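Local coordinates for protein retinol dehydratase (Spodoptera frugiperda, PDB 1X8K) that probably acts as a sulfotransferase 1 family enzyme that turns retinol into anhydroretinol, and also binds calcium ions, at residues Gly29-Thr34 and Leu201-Lys206; Leu101-Leu106 and Lys158-Thr163; Phe195-Leu200 and Glu308-Lys313. The protein carries 2 engineered substitutions. One frame throughout, in Å; residues are numbered along the deposited sequence.

In the fold
All three contacts touch the bound anhydroretinol. Interaction 2 is the buried one, a pair of parallel strands at one edge of the parallel sheet, held by backbone hydrogen bonds with aromatic and lysine packing on them. Interactions 1 and 3 are only partly buried and share helix 187-201: residues 195-200 lie on its last turns and 201-206 lead out of it, so the two contacts meet directly, L203 N probably bonding to A198 O. Their chemistry differs with place. Interaction 1 joins two loops by an aromatic-leucine contact and a single hydrogen bond, whereas interaction 3, beside adenosine-3'-5'-diphosphate, relies on histidine, carboxylate and arginine.

Interaction 1: Gly29-Thr34 and Leu201-Lys206; sequences GAFPTT and LYLLNK. With ANR (anhydroretinol), chain E.
The side chains of F31 and L203 run alongside one another in the same direction and meet in a CH-pi contact: the CD2 methyl of L203 sits over one face of the F31 ring, displaced toward its rim, 3.9 Å from CD2 to the centroid. A phenyl ring suits the place because its edge can serve a second apolar partner, and F31 CZ comes within 3.5 Å of the methyl C18 of anhydroretinol. With CG anti to the backbone N (chi1 -165°), the ring lies along the leucine and extends to the ligand. At the other end of the contact the amide of N205 takes over. Its OD1 accepts a nearly straight hydrogen bond from the backbone N of A30, 3.1 Å long, the donor tilted 28° from the carbonyl plane. Asparagine suits this place because its amide carbonyl can accept the N-H of A30, in the loop that follows helix 18-28.

What presents L203 is the end of helix 187-201. Y202, with its positive phi of 76°, is the C-prime residue of a Schellman motif, in which L203 N bonds to A198 O and Y202 N to R199 O. Just before this turn, L201 lays CD1 on the polyene, 3.7 Å from C11 of anhydroretinol. Farther out, L204 packs on F195 and on N27, while T33 OG1 is hydrogen-bonded to the hydroxyl of Y120, the neighbour in sequence of the calcium ligand N121.

Interaction 2: Leu101-Leu106 and Lys158-Thr163; sequences LRYIYL and KRFVKT. With ANR (anhydroretinol), chain E.
K162 reaches across Y105 toward the bound anhydroretinol. Its CB lies beside the carbonyl oxygen of I104, 3.5 Å from CB to O. The chain leaves CB opposite the backbone N (chi1 180°) and stays extended, so that CG leads toward the ring, CD passes its root at CG of Y105 and CE stands over its centre, 4.0 Å from CE to the centroid. NZ, still above that face, makes a cation-pi contact and lies 3.3 Å from C20 of the ligand. A long, flexible, charged chain suits this route, since its methylenes can lie on an aromatic face while its amine arrives at the ligand pocket.

Y103 packs differently: CB of F160 sits over the middle of its ring, 3.6 Å from CB to the centroid, and the two rings themselves meet obliquely. Beyond the ring, the hydroxyl is hydrogen-bonded to the backbone O of Q80 in helix 76-87. A valine here would probably strip F160 CB of its aromatic cover and leave the Q80 carbonyl without this partner.

Three backbone bonds tie the segments together: I104 N to F160 O, K162 N to I104 O and L106 N to K162 O. I104 and V161 face helix 146-152. This parallel pairing places strand 104-105 at the edge of the five-stranded parallel sheet of the sulfotransferase fold, a member of the P-loop NTPase clan.

Interaction 3: Phe195-Leu200 and Glu308-Lys313; sequences FHHARL and EHFIRK. With A3P (adenosine-3'-5'-diphosphate), chain H; ANR (anhydroretinol), chain E.
The imidazole of H196 is enclosed on both faces. The guanidinium of R312 lies flat on one, the planes 14° apart and the centres separated by 4.2 Å, with NH1 toward the rim of the ring; CD2 of F195 covers the opposite face. At the edge stands the carboxylate of E308, whose OE2 takes the ND1 hydrogen of H196 through its syn lone pair at 2.8 Å, the oxygen lying 17° out of the ring plane. The other nitrogen, NE2, is hydrogen-bonded to the hydroxyl of Y322, so the ring is gripped at two points and its rotation is fixed. Histidine is apt here, being flat enough to stack and having two ring nitrogens, ND1 and NE2, that can each take a polar partner. E308 reaches ND1 because its chain bends at chi2 (-70°).

The stacked arginine also turns an edge to the cofactor product: R312 NE donates an almost straight bond, 2.8 Å long, to O3P of the 3'-phosphate of adenosine-3'-5'-diphosphate. R312 N bonds to O2' of the ribose and K313 N to O2P of the same phosphate, and G314 N adds a further bond to this ligand. An Arg-Lys-Gly sequence gripping the 3'-phosphate is a recognised signature of the sulfotransferase family, and here H196 of helix 187-201 stacks on the arginine of this sequence.

One residue along the helix, H197 and F310 run alongside each other, edge to edge, with CD2 of H197 4.0 Å from CE1 of F310. Both touch the tail of anhydroretinol: H197 NE2 is 3.2 Å from C14, and F310 CE1 is 3.5 Å from C20. L200 packs on the same loop, its CD1 against E308 CB and its CD2 at the edge of the F310 ring, while R73 makes a cation-pi contact with F310.

Interaction 1: Gly29-Thr34 and Leu201-Lys206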
loop_
_atom_site.group_PDB
_atom_site.type_symbol
_atom_site.label_atom_id
_atom_site.label_comp_id
_atom_site.label_asym_id
_atom_site.label_seq_id
_atom_site.Cartn_x
_atom_site.Cartn_y
_atom_site.Cartn_z
ATOM N N GLY A 29 -1.994 -7.275 6.387
ATOM C CA GLY A 29 -1.303 -8.318 5.648
ATOM C C GLY A 29 -0.741 -9.438 6.495
ATOM O O GLY A 29 -0.840 -10.607 6.111
ATOM N N ALA A 30 -0.154 -9.083 7.639
ATOM C CA ALA A 30 0.467 -10.061 8.532
ATOM C C ALA A 30 -0.566 -11.071 8.989
ATOM O O ALA A 30 -0.269 -12.262 9.098
ATOM C CB ALA A 30 1.124 -9.376 9.724
ATOM N N PHE A 31 -1.784 -10.590 9.232
ATOM C CA PHE A 31 -2.881 -11.455 9.621
ATOM C C PHE A 31 -3.216 -12.456 8.526
ATOM O O PHE A 31 -3.524 -12.073 7.394
ATOM C CB PHE A 31 -4.118 -10.653 10.003
ATOM C CG PHE A 31 -5.143 -11.464 10.750
ATOM C CD1 PHE A 31 -4.822 -12.086 11.950
ATOM C CD2 PHE A 31 -6.424 -11.625 10.245
ATOM C CE1 PHE A 31 -5.750 -12.840 12.635
ATOM C CE2 PHE A 31 -7.363 -12.374 10.942
ATOM C CZ PHE A 31 -7.017 -12.978 12.134
ATOM N N PRO A 32 -3.145 -13.741 8.876
ATOM C CA PRO A 32 -3.370 -14.826 7.921
ATOM C C PRO A 32 -4.731 -14.799 7.245
ATOM O O PRO A 32 -4.769 -15.163 6.069
ATOM C CB PRO A 32 -3.228 -16.069 8.783
ATOM C CG PRO A 32 -2.342 -15.635 9.877
ATOM C CD PRO A 32 -2.809 -14.261 10.214
ATOM N N THR A 33 -5.799 -14.374 7.927
ATOM C CA THR A 33 -7.141 -14.422 7.327
ATOM C C THR A 33 -7.420 -13.295 6.368
ATOM O O THR A 33 -7.228 -12.139 6.708
ATOM C CB THR A 33 -8.242 -14.480 8.366
ATOM O OG1 THR A 33 -7.846 -15.357 9.431
ATOM C CG2 THR A 33 -9.471 -15.156 7.773
ATOM N N THR A 34 -7.896 -13.668 5.181
ATOM C CA THR A 34 -8.087 -12.780 4.043
ATOM C C THR A 34 -9.569 -12.536 3.843
ATOM O O THR A 34 -10.392 -13.295 4.380
ATOM C CB THR A 34 -7.473 -13.402 2.759
ATOM O OG1 THR A 34 -7.968 -14.739 2.571
ATOM C CG2 THR A 34 -5.939 -13.576 2.887
ATOM N N LEU A 201 -5.923 -7.609 19.219
ATOM C CA LEU A 201 -5.863 -9.006 18.791
ATOM C C LEU A 201 -4.693 -9.286 17.827
ATOM O O LEU A 201 -4.434 -10.426 17.467
ATOM C CB LEU A 201 -7.209 -9.425 18.174
ATOM C CG LEU A 201 -8.449 -9.229 19.062
ATOM C CD1 LEU A 201 -9.748 -9.148 18.279
ATOM C CD2 LEU A 201 -8.539 -10.324 20.141
ATOM N N TYR A 202 -3.978 -8.238 17.439
ATOM C CA TYR A 202 -2.863 -8.322 16.494
ATOM C C TYR A 202 -3.354 -8.497 15.066
ATOM O O TYR A 202 -2.761 -9.226 14.276
ATOM C CB TYR A 202 -1.903 -9.449 16.853
ATOM C CG TYR A 202 -1.191 -9.331 18.176
ATOM C CD1 TYR A 202 -1.609 -10.071 19.276
ATOM C CD2 TYR A 202 -0.055 -8.535 18.311
ATOM C CE1 TYR A 202 -0.930 -10.010 20.484
ATOM C CE2 TYR A 202 0.639 -8.466 19.516
ATOM C CZ TYR A 202 0.196 -9.209 20.603
ATOM O OH TYR A 202 0.869 -9.147 21.813
ATOM N N LEU A 203 -4.447 -7.823 14.741
ATOM C CA LEU A 203 -5.034 -7.908 13.410
ATOM C C LEU A 203 -4.334 -6.964 12.444
ATOM O O LEU A 203 -4.373 -7.176 11.225
ATOM C CB LEU A 203 -6.531 -7.599 13.456
ATOM C CG LEU A 203 -7.380 -8.360 14.472
ATOM C CD1 LEU A 203 -8.849 -8.004 14.331
ATOM C CD2 LEU A 203 -7.180 -9.873 14.323
ATOM N N LEU A 204 -3.691 -5.934 12.996
ATOM C CA LEU A 204 -3.117 -4.863 12.189
ATOM C C LEU A 204 -1.582 -4.930 12.192
ATOM O O LEU A 204 -0.982 -5.297 13.190
ATOM C CB LEU A 204 -3.671 -3.489 12.651
ATOM C CG LEU A 204 -3.208 -2.153 12.004
ATOM C CD1 LEU A 204 -3.763 -1.941 10.605
ATOM C CD2 LEU A 204 -3.529 -0.925 12.881
ATOM N N ASN A 205 -0.962 -4.599 11.060
ATOM C CA ASN A 205 0.502 -4.532 10.952
ATOM C C ASN A 205 1.041 -3.432 11.857
ATOM O O ASN A 205 0.652 -2.262 11.734
ATOM C CB ASN A 205 0.959 -4.274 9.498
ATOM C CG ASN A 205 0.454 -5.330 8.500
ATOM O OD1 ASN A 205 -0.282 -6.270 8.850
ATOM N ND2 ASN A 205 0.841 -5.162 7.243
ATOM N N LYS A 206 1.927 -3.804 12.773
ATOM C CA LYS A 206 2.378 -2.869 13.797
ATOM C C LYS A 206 2.990 -1.605 13.181
ATOM O O LYS A 206 3.144 -0.600 13.872
ATOM C CB LYS A 206 3.340 -3.543 14.772
HETATM C C15 ANR E . -16.325 -7.782 19.046
HETATM C C14 ANR E . -15.091 -8.376 19.020
HETATM C C13 ANR E . -14.506 -9.434 19.725
HETATM C C20 ANR E . -15.050 -9.965 21.088
HETATM C C12 ANR E . -13.383 -10.040 19.172
HETATM C C11 ANR E . -12.602 -11.103 19.614
HETATM C C10 ANR E . -12.429 -12.249 18.877
HETATM C C9 ANR E . -11.758 -13.444 19.025
HETATM C C19 ANR E . -12.389 -14.642 19.800
HETATM C C8 ANR E . -10.512 -13.535 18.435
HETATM C C7 ANR E . -9.672 -14.608 18.398
HETATM C C6 ANR E . -8.495 -15.119 17.804
HETATM C C1 ANR E . -7.428 -14.414 16.752
HETATM C C17 ANR E . -6.720 -13.171 17.382
HETATM C C18 ANR E . -7.988 -14.142 15.344
HETATM C C2 ANR E . -6.178 -15.223 16.268
HETATM C C3 ANR E . -6.010 -16.646 16.815
HETATM C C4 ANR E . -7.120 -17.088 17.777
HETATM C C5 ANR E . -8.223 -16.419 18.218
HETATM C C16 ANR E . -9.056 -17.300 19.200
#

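Interaction 2: Leu101-Leu106 and Lys158-Thr163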
loop_
_atom_site.group_PDB
_atom_site.type_symbol
_atom_site.label_atom_id
_atom_site.label_comp_id
_atom_site.label_asym_id
_atom_site.label_seq_id
_atom_site.Cartn_x
_atom_site.Cartn_y
_atom_site.Cartn_z
ATOM N N LEU A 101 -19.804 -17.302 27.233
ATOM C CA LEU A 101 -20.536 -18.514 27.581
ATOM C C LEU A 101 -22.030 -18.240 27.732
ATOM O O LEU A 101 -22.830 -19.178 27.765
ATOM C CB LEU A 101 -19.998 -19.060 28.912
ATOM C CG LEU A 101 -19.111 -20.313 29.025
ATOM C CD1 LEU A 101 -17.913 -20.352 28.055
ATOM C CD2 LEU A 101 -18.632 -20.433 30.456
ATOM N N ARG A 102 -22.398 -16.965 27.862
ATOM C CA ARG A 102 -23.807 -16.563 27.993
ATOM C C ARG A 102 -24.435 -16.178 26.662
ATOM O O ARG A 102 -25.652 -16.279 26.507
ATOM C CB ARG A 102 -23.968 -15.398 28.968
ATOM C CG ARG A 102 -23.954 -15.806 30.420
ATOM C CD ARG A 102 -24.178 -14.663 31.405
ATOM N NE ARG A 102 -23.023 -13.782 31.544
ATOM C CZ ARG A 102 -23.061 -12.453 31.465
ATOM N NH1 ARG A 102 -24.203 -11.825 31.233
ATOM N NH2 ARG A 102 -21.943 -11.752 31.628
ATOM N N TYR A 103 -23.624 -15.699 25.721
ATOM C CA TYR A 103 -24.102 -15.415 24.373
ATOM C C TYR A 103 -23.415 -16.308 23.360
ATOM O O TYR A 103 -22.303 -16.775 23.580
ATOM C CB TYR A 103 -23.825 -13.965 23.985
ATOM C CG TYR A 103 -24.810 -12.952 24.500
ATOM C CD1 TYR A 103 -24.871 -12.650 25.852
ATOM C CD2 TYR A 103 -25.666 -12.267 23.628
ATOM C CE1 TYR A 103 -25.760 -11.711 26.343
ATOM C CE2 TYR A 103 -26.578 -11.315 24.112
ATOM C CZ TYR A 103 -26.607 -11.055 25.481
ATOM O OH TYR A 103 -27.474 -10.143 26.014
ATOM N N ILE A 104 -24.068 -16.537 22.236
ATOM C CA ILE A 104 -23.360 -17.095 21.107
ATOM C C ILE A 104 -22.946 -15.959 20.182
ATOM O O ILE A 104 -23.740 -15.044 19.906
ATOM C CB ILE A 104 -24.193 -18.144 20.379
ATOM C CG1 ILE A 104 -24.236 -19.420 21.228
ATOM C CG2 ILE A 104 -23.569 -18.460 19.030
ATOM C CD1 ILE A 104 -25.463 -20.253 21.053
ATOM N N TYR A 105 -21.688 -15.996 19.741
ATOM C CA TYR A 105 -21.163 -15.011 18.811
ATOM C C TYR A 105 -21.297 -15.594 17.403
ATOM O O TYR A 105 -20.360 -16.183 16.843
ATOM C CB TYR A 105 -19.720 -14.672 19.187
ATOM C CG TYR A 105 -19.054 -13.552 18.413
ATOM C CD1 TYR A 105 -17.792 -13.125 18.766
ATOM C CD2 TYR A 105 -19.670 -12.931 17.323
ATOM C CE1 TYR A 105 -17.150 -12.112 18.063
ATOM C CE2 TYR A 105 -19.037 -11.922 16.613
ATOM C CZ TYR A 105 -17.779 -11.520 16.993
ATOM O OH TYR A 105 -17.125 -10.522 16.318
ATOM N N LEU A 106 -22.487 -15.421 16.844
ATOM C CA LEU A 106 -22.851 -15.947 15.529
ATOM C C LEU A 106 -21.758 -15.939 14.466
ATOM O O LEU A 106 -21.537 -16.970 13.832
ATOM C CB LEU A 106 -24.122 -15.257 15.000
ATOM C CG LEU A 106 -24.728 -15.695 13.655
ATOM C CD1 LEU A 106 -25.051 -17.179 13.578
ATOM C CD2 LEU A 106 -25.965 -14.890 13.435
ATOM N N LYS A 158 -33.055 -20.321 26.933
ATOM C CA LYS A 158 -33.165 -19.121 26.118
ATOM C C LYS A 158 -31.810 -18.829 25.449
ATOM O O LYS A 158 -30.755 -18.807 26.111
ATOM C CB LYS A 158 -33.663 -17.954 26.970
ATOM C CG LYS A 158 -34.028 -16.699 26.205
ATOM C CD LYS A 158 -34.446 -15.611 27.172
ATOM C CE LYS A 158 -34.641 -14.274 26.496
ATOM N NZ LYS A 158 -35.837 -14.234 25.605
ATOM N N ARG A 159 -31.856 -18.639 24.135
ATOM C CA ARG A 159 -30.681 -18.300 23.352
ATOM C C ARG A 159 -30.428 -16.789 23.361
ATOM O O ARG A 159 -31.322 -16.005 23.010
ATOM C CB ARG A 159 -30.848 -18.770 21.890
ATOM C CG ARG A 159 -31.060 -20.261 21.700
ATOM C CD ARG A 159 -30.733 -20.777 20.302
ATOM N NE ARG A 159 -31.578 -20.209 19.243
ATOM C CZ ARG A 159 -31.701 -20.721 18.015
ATOM N NH1 ARG A 159 -31.037 -21.826 17.692
ATOM N NH2 ARG A 159 -32.483 -20.126 17.105
ATOM N N PHE A 160 -29.212 -16.384 23.735
ATOM C CA PHE A 160 -28.806 -14.987 23.613
ATOM C C PHE A 160 -27.752 -14.874 22.515
ATOM O O PHE A 160 -26.667 -15.450 22.639
ATOM C CB PHE A 160 -28.267 -14.485 24.947
ATOM C CG PHE A 160 -29.328 -14.347 26.013
ATOM C CD1 PHE A 160 -29.780 -15.465 26.725
ATOM C CD2 PHE A 160 -29.888 -13.091 26.307
ATOM C CE1 PHE A 160 -30.759 -15.341 27.704
ATOM C CE2 PHE A 160 -30.863 -12.959 27.287
ATOM C CZ PHE A 160 -31.297 -14.089 27.985
ATOM N N VAL A 161 -28.059 -14.151 21.437
ATOM C CA VAL A 161 -27.161 -14.113 20.283
ATOM C C VAL A 161 -26.435 -12.782 20.134
ATOM O O VAL A 161 -27.047 -11.728 20.187
ATOM C CB VAL A 161 -27.886 -14.488 18.951
ATOM C CG1 VAL A 161 -26.896 -14.507 17.761
ATOM C CG2 VAL A 161 -28.602 -15.851 19.065
ATOM N N LYS A 162 -25.121 -12.847 19.947
ATOM C CA LYS A 162 -24.316 -11.688 19.585
ATOM C C LYS A 162 -23.994 -11.814 18.108
ATOM O O LYS A 162 -23.837 -12.931 17.607
ATOM C CB LYS A 162 -23.011 -11.683 20.400
ATOM C CG LYS A 162 -22.049 -10.523 20.124
ATOM C CD LYS A 162 -20.744 -10.688 20.896
ATOM C CE LYS A 162 -19.633 -9.790 20.332
ATOM N NZ LYS A 162 -18.317 -10.124 20.925
ATOM N N THR A 163 -23.904 -10.682 17.410
ATOM C CA THR A 163 -23.537 -10.693 15.995
ATOM C C THR A 163 -23.208 -9.309 15.481
ATOM O O THR A 163 -23.826 -8.319 15.895
ATOM C CB THR A 163 -24.653 -11.319 15.112
ATOM O OG1 THR A 163 -24.165 -11.484 13.771
ATOM C CG2 THR A 163 -25.826 -10.358 14.943
HETATM C C15 ANR E . -16.325 -7.782 19.046
HETATM C C14 ANR E . -15.091 -8.376 19.020
HETATM C C13 ANR E . -14.506 -9.434 19.725
HETATM C C20 ANR E . -15.050 -9.965 21.088
HETATM C C12 ANR E . -13.383 -10.040 19.172
HETATM C C11 ANR E . -12.602 -11.103 19.614
HETATM C C10 ANR E . -12.429 -12.249 18.877
HETATM C C9 ANR E . -11.758 -13.444 19.025
HETATM C C19 ANR E . -12.389 -14.642 19.800
HETATM C C8 ANR E . -10.512 -13.535 18.435
HETATM C C7 ANR E . -9.672 -14.608 18.398
HETATM C C6 ANR E . -8.495 -15.119 17.804
HETATM C C1 ANR E . -7.428 -14.414 16.752
HETATM C C17 ANR E . -6.720 -13.171 17.382
HETATM C C18 ANR E . -7.988 -14.142 15.344
HETATM C C2 ANR E . -6.178 -15.223 16.268
HETATM C C3 ANR E . -6.010 -16.646 16.815
HETATM C C4 ANR E . -7.120 -17.088 17.777
HETATM C C5 ANR E . -8.223 -16.419 18.218
HETATM C C16 ANR E . -9.056 -17.300 19.200
#

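Interaction 3: Phe195-Leu200 and Glu308-Lys313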
loop_
_atom_site.group_PDB
_atom_site.type_symbol
_atom_site.label_atom_id
_atom_site.label_comp_id
_atom_site.label_asym_id
_atom_site.label_seq_id
_atom_site.Cartn_x
_atom_site.Cartn_y
_atom_site.Cartn_z
ATOM N N PHE A 195 -9.761 0.550 15.598
ATOM C CA PHE A 195 -8.343 0.575 15.294
ATOM C C PHE A 195 -7.614 -0.110 16.427
ATOM O O PHE A 195 -6.822 -1.013 16.182
ATOM C CB PHE A 195 -7.874 2.007 15.117
ATOM C CG PHE A 195 -6.417 2.222 15.389
ATOM C CD1 PHE A 195 -5.460 1.813 14.479
ATOM C CD2 PHE A 195 -6.009 2.886 16.537
ATOM C CE1 PHE A 195 -4.123 2.041 14.709
ATOM C CE2 PHE A 195 -4.678 3.120 16.777
ATOM C CZ PHE A 195 -3.732 2.692 15.848
ATOM N N HIS A 196 -7.923 0.301 17.657
ATOM C CA HIS A 196 -7.318 -0.251 18.861
ATOM C C HIS A 196 -7.619 -1.737 19.049
ATOM O O HIS A 196 -6.737 -2.518 19.416
ATOM C CB HIS A 196 -7.773 0.541 20.085
ATOM C CG HIS A 196 -7.053 1.837 20.258
ATOM N ND1 HIS A 196 -5.789 1.922 20.795
ATOM C CD2 HIS A 196 -7.419 3.105 19.962
ATOM C CE1 HIS A 196 -5.404 3.185 20.817
ATOM N NE2 HIS A 196 -6.376 3.925 20.320
ATOM N N HIS A 197 -8.859 -2.123 18.781
ATOM C CA HIS A 197 -9.301 -3.510 18.922
ATOM C C HIS A 197 -8.486 -4.397 17.975
ATOM O O HIS A 197 -8.090 -5.524 18.332
ATOM C CB HIS A 197 -10.794 -3.572 18.625
ATOM C CG HIS A 197 -11.333 -4.946 18.455
ATOM N ND1 HIS A 197 -11.306 -5.611 17.251
ATOM C CD2 HIS A 197 -11.957 -5.773 19.327
ATOM C CE1 HIS A 197 -11.867 -6.797 17.395
ATOM N NE2 HIS A 197 -12.276 -6.918 18.644
ATOM N N ALA A 198 -8.226 -3.872 16.774
ATOM C CA ALA A 198 -7.376 -4.531 15.793
ATOM C C ALA A 198 -5.987 -4.672 16.382
ATOM O O ALA A 198 -5.347 -5.705 16.228
ATOM C CB ALA A 198 -7.323 -3.724 14.505
ATOM N N ARG A 199 -5.530 -3.632 17.069
ATOM C CA ARG A 199 -4.244 -3.661 17.742
ATOM C C ARG A 199 -4.232 -4.721 18.860
ATOM O O ARG A 199 -3.260 -5.471 19.029
ATOM C CB ARG A 199 -3.930 -2.270 18.289
ATOM C CG ARG A 199 -3.254 -1.334 17.290
ATOM C CD ARG A 199 -1.785 -1.089 17.619
ATOM N NE ARG A 199 -1.211 0.087 16.947
ATOM C CZ ARG A 199 -0.742 0.105 15.696
ATOM N NH1 ARG A 199 -0.781 -0.982 14.926
ATOM N NH2 ARG A 199 -0.246 1.227 15.207
ATOM N N LEU A 200 -5.347 -4.784 19.587
ATOM C CA LEU A 200 -5.562 -5.725 20.675
ATOM C C LEU A 200 -5.280 -7.160 20.292
ATOM O O LEU A 200 -4.506 -7.844 20.968
ATOM C CB LEU A 200 -6.999 -5.608 21.173
ATOM C CG LEU A 200 -7.471 -6.459 22.347
ATOM C CD1 LEU A 200 -6.560 -6.390 23.548
ATOM C CD2 LEU A 200 -8.835 -5.990 22.743
ATOM N N GLU A 308 -3.314 -2.448 24.873
ATOM C CA GLU A 308 -4.722 -2.570 24.529
ATOM C C GLU A 308 -5.575 -3.314 25.566
ATOM O O GLU A 308 -5.053 -4.060 26.388
ATOM C CB GLU A 308 -4.849 -3.202 23.157
ATOM C CG GLU A 308 -4.129 -2.433 22.073
ATOM C CD GLU A 308 -4.780 -1.100 21.749
ATOM O OE1 GLU A 308 -5.800 -0.741 22.389
ATOM O OE2 GLU A 308 -4.262 -0.405 20.843
ATOM N N HIS A 309 -6.882 -3.062 25.520
ATOM C CA HIS A 309 -7.875 -3.632 26.414
ATOM C C HIS A 309 -9.196 -3.714 25.651
ATOM O O HIS A 309 -9.470 -2.866 24.812
ATOM C CB HIS A 309 -8.047 -2.749 27.661
ATOM C CG HIS A 309 -6.834 -2.701 28.538
ATOM N ND1 HIS A 309 -6.574 -3.651 29.504
ATOM C CD2 HIS A 309 -5.791 -1.837 28.571
ATOM C CE1 HIS A 309 -5.429 -3.365 30.108
ATOM N NE2 HIS A 309 -4.933 -2.270 29.559
ATOM N N PHE A 310 -10.018 -4.721 25.933
ATOM C CA PHE A 310 -11.320 -4.833 25.267
ATOM C C PHE A 310 -12.262 -3.685 25.658
ATOM O O PHE A 310 -13.022 -3.190 24.822
ATOM C CB PHE A 310 -11.979 -6.189 25.528
ATOM C CG PHE A 310 -13.185 -6.444 24.663
ATOM C CD1 PHE A 310 -13.050 -6.645 23.271
ATOM C CD2 PHE A 310 -14.472 -6.480 25.218
ATOM C CE1 PHE A 310 -14.180 -6.884 22.447
ATOM C CE2 PHE A 310 -15.599 -6.714 24.401
ATOM C CZ PHE A 310 -15.453 -6.908 23.010
ATOM N N ILE A 311 -12.206 -3.282 26.929
ATOM C CA ILE A 311 -12.950 -2.138 27.443
ATOM C C ILE A 311 -11.916 -1.052 27.709
ATOM O O ILE A 311 -11.113 -1.150 28.646
ATOM C CB ILE A 311 -13.732 -2.518 28.727
ATOM C CG1 ILE A 311 -14.972 -3.344 28.380
ATOM C CG2 ILE A 311 -14.221 -1.306 29.430
ATOM C CD1 ILE A 311 -15.243 -4.487 29.330
ATOM N N ARG A 312 -11.962 -0.011 26.880
ATOM C CA ARG A 312 -10.889 0.974 26.745
ATOM C C ARG A 312 -11.134 2.285 27.519
ATOM O O ARG A 312 -10.886 2.356 28.728
ATOM C CB ARG A 312 -10.732 1.263 25.261
ATOM C CG ARG A 312 -9.351 1.506 24.773
ATOM C CD ARG A 312 -9.318 1.639 23.267
ATOM N NE ARG A 312 -10.231 2.686 22.805
ATOM C CZ ARG A 312 -9.880 3.946 22.575
ATOM N NH1 ARG A 312 -8.618 4.348 22.739
ATOM N NH2 ARG A 312 -10.795 4.808 22.173
ATOM N N LYS A 313 -11.611 3.317 26.821
ATOM C CA LYS A 313 -11.836 4.627 27.440
ATOM C C LYS A 313 -13.296 4.939 27.765
ATOM O O LYS A 313 -13.564 5.597 28.764
ATOM C CB LYS A 313 -11.254 5.740 26.581
ATOM C CG LYS A 313 -9.888 6.194 27.047
ATOM C CD LYS A 313 -9.814 7.712 27.140
ATOM C CE LYS A 313 -8.502 8.127 27.828
ATOM N NZ LYS A 313 -8.649 9.438 28.535
HETATM P P1 A3P H . -13.924 2.648 23.276
HETATM O O1P A3P H . -14.387 3.833 22.456
HETATM O O2P A3P H . -13.602 3.001 24.712
HETATM O O3P A3P H . -12.871 1.841 22.562
HETATM P P2 A3P H . -18.443 -3.111 21.647
HETATM O O4P A3P H . -17.111 -3.536 21.067
HETATM O O5P A3P H . -18.873 -3.903 22.859
HETATM O O6P A3P H . -19.548 -2.936 20.623
HETATM O "O5'" A3P H . -18.134 -1.628 22.226
HETATM C "C5'" A3P H . -16.852 -1.326 22.752
HETATM C "C4'" A3P H . -16.754 0.134 23.158
HETATM O "O4'" A3P H . -17.686 0.362 24.210
HETATM C "C3'" A3P H . -15.363 0.360 23.707
HETATM O "O3'" A3P H . -15.239 1.727 23.301
HETATM C "C2'" A3P H . -15.496 0.455 25.203
HETATM O "O2'" A3P H . -14.519 1.201 25.920
HETATM C "C1'" A3P H . -16.986 0.692 25.428
HETATM N N9 A3P H . -17.584 0.219 26.679
HETATM C C8 A3P H . -17.576 -1.034 27.171
HETATM N N7 A3P H . -18.254 -1.096 28.352
HETATM C C5 A3P H . -18.699 0.157 28.589
HETATM C C6 A3P H . -19.448 0.782 29.591
HETATM N N6 A3P H . -19.870 0.034 30.637
HETATM N N1 A3P H . -19.737 2.114 29.499
HETATM C C2 A3P H . -19.311 2.871 28.450
HETATM N N3 A3P H . -18.578 2.338 27.438
HETATM C C4 A3P H . -18.277 0.932 27.535
HETATM C C15 ANR E . -16.325 -7.782 19.046
HETATM C C14 ANR E . -15.091 -8.376 19.020
HETATM C C13 ANR E . -14.506 -9.434 19.725
HETATM C C20 ANR E . -15.050 -9.965 21.088
HETATM C C12 ANR E . -13.383 -10.040 19.172
HETATM C C11 ANR E . -12.602 -11.103 19.614
HETATM C C10 ANR E . -12.429 -12.249 18.877
HETATM C C9 ANR E . -11.758 -13.444 19.025
HETATM C C19 ANR E . -12.389 -14.642 19.800
HETATM C C8 ANR E . -10.512 -13.535 18.435
HETATM C C7 ANR E . -9.672 -14.608 18.398
HETATM C C6 ANR E . -8.495 -15.119 17.804
HETATM C C1 ANR E . -7.428 -14.414 16.752
HETATM C C17 ANR E . -6.720 -13.171 17.382
HETATM C C18 ANR E . -7.988 -14.142 15.344
HETATM C C2 ANR E . -6.178 -15.223 16.268
HETATM C C3 ANR E . -6.010 -16.646 16.815
HETATM C C4 ANR E . -7.120 -17.088 17.777
HETATM C C5 ANR E . -8.223 -16.419 18.218
HETATM C C16 ANR E . -9.056 -17.300 19.200
#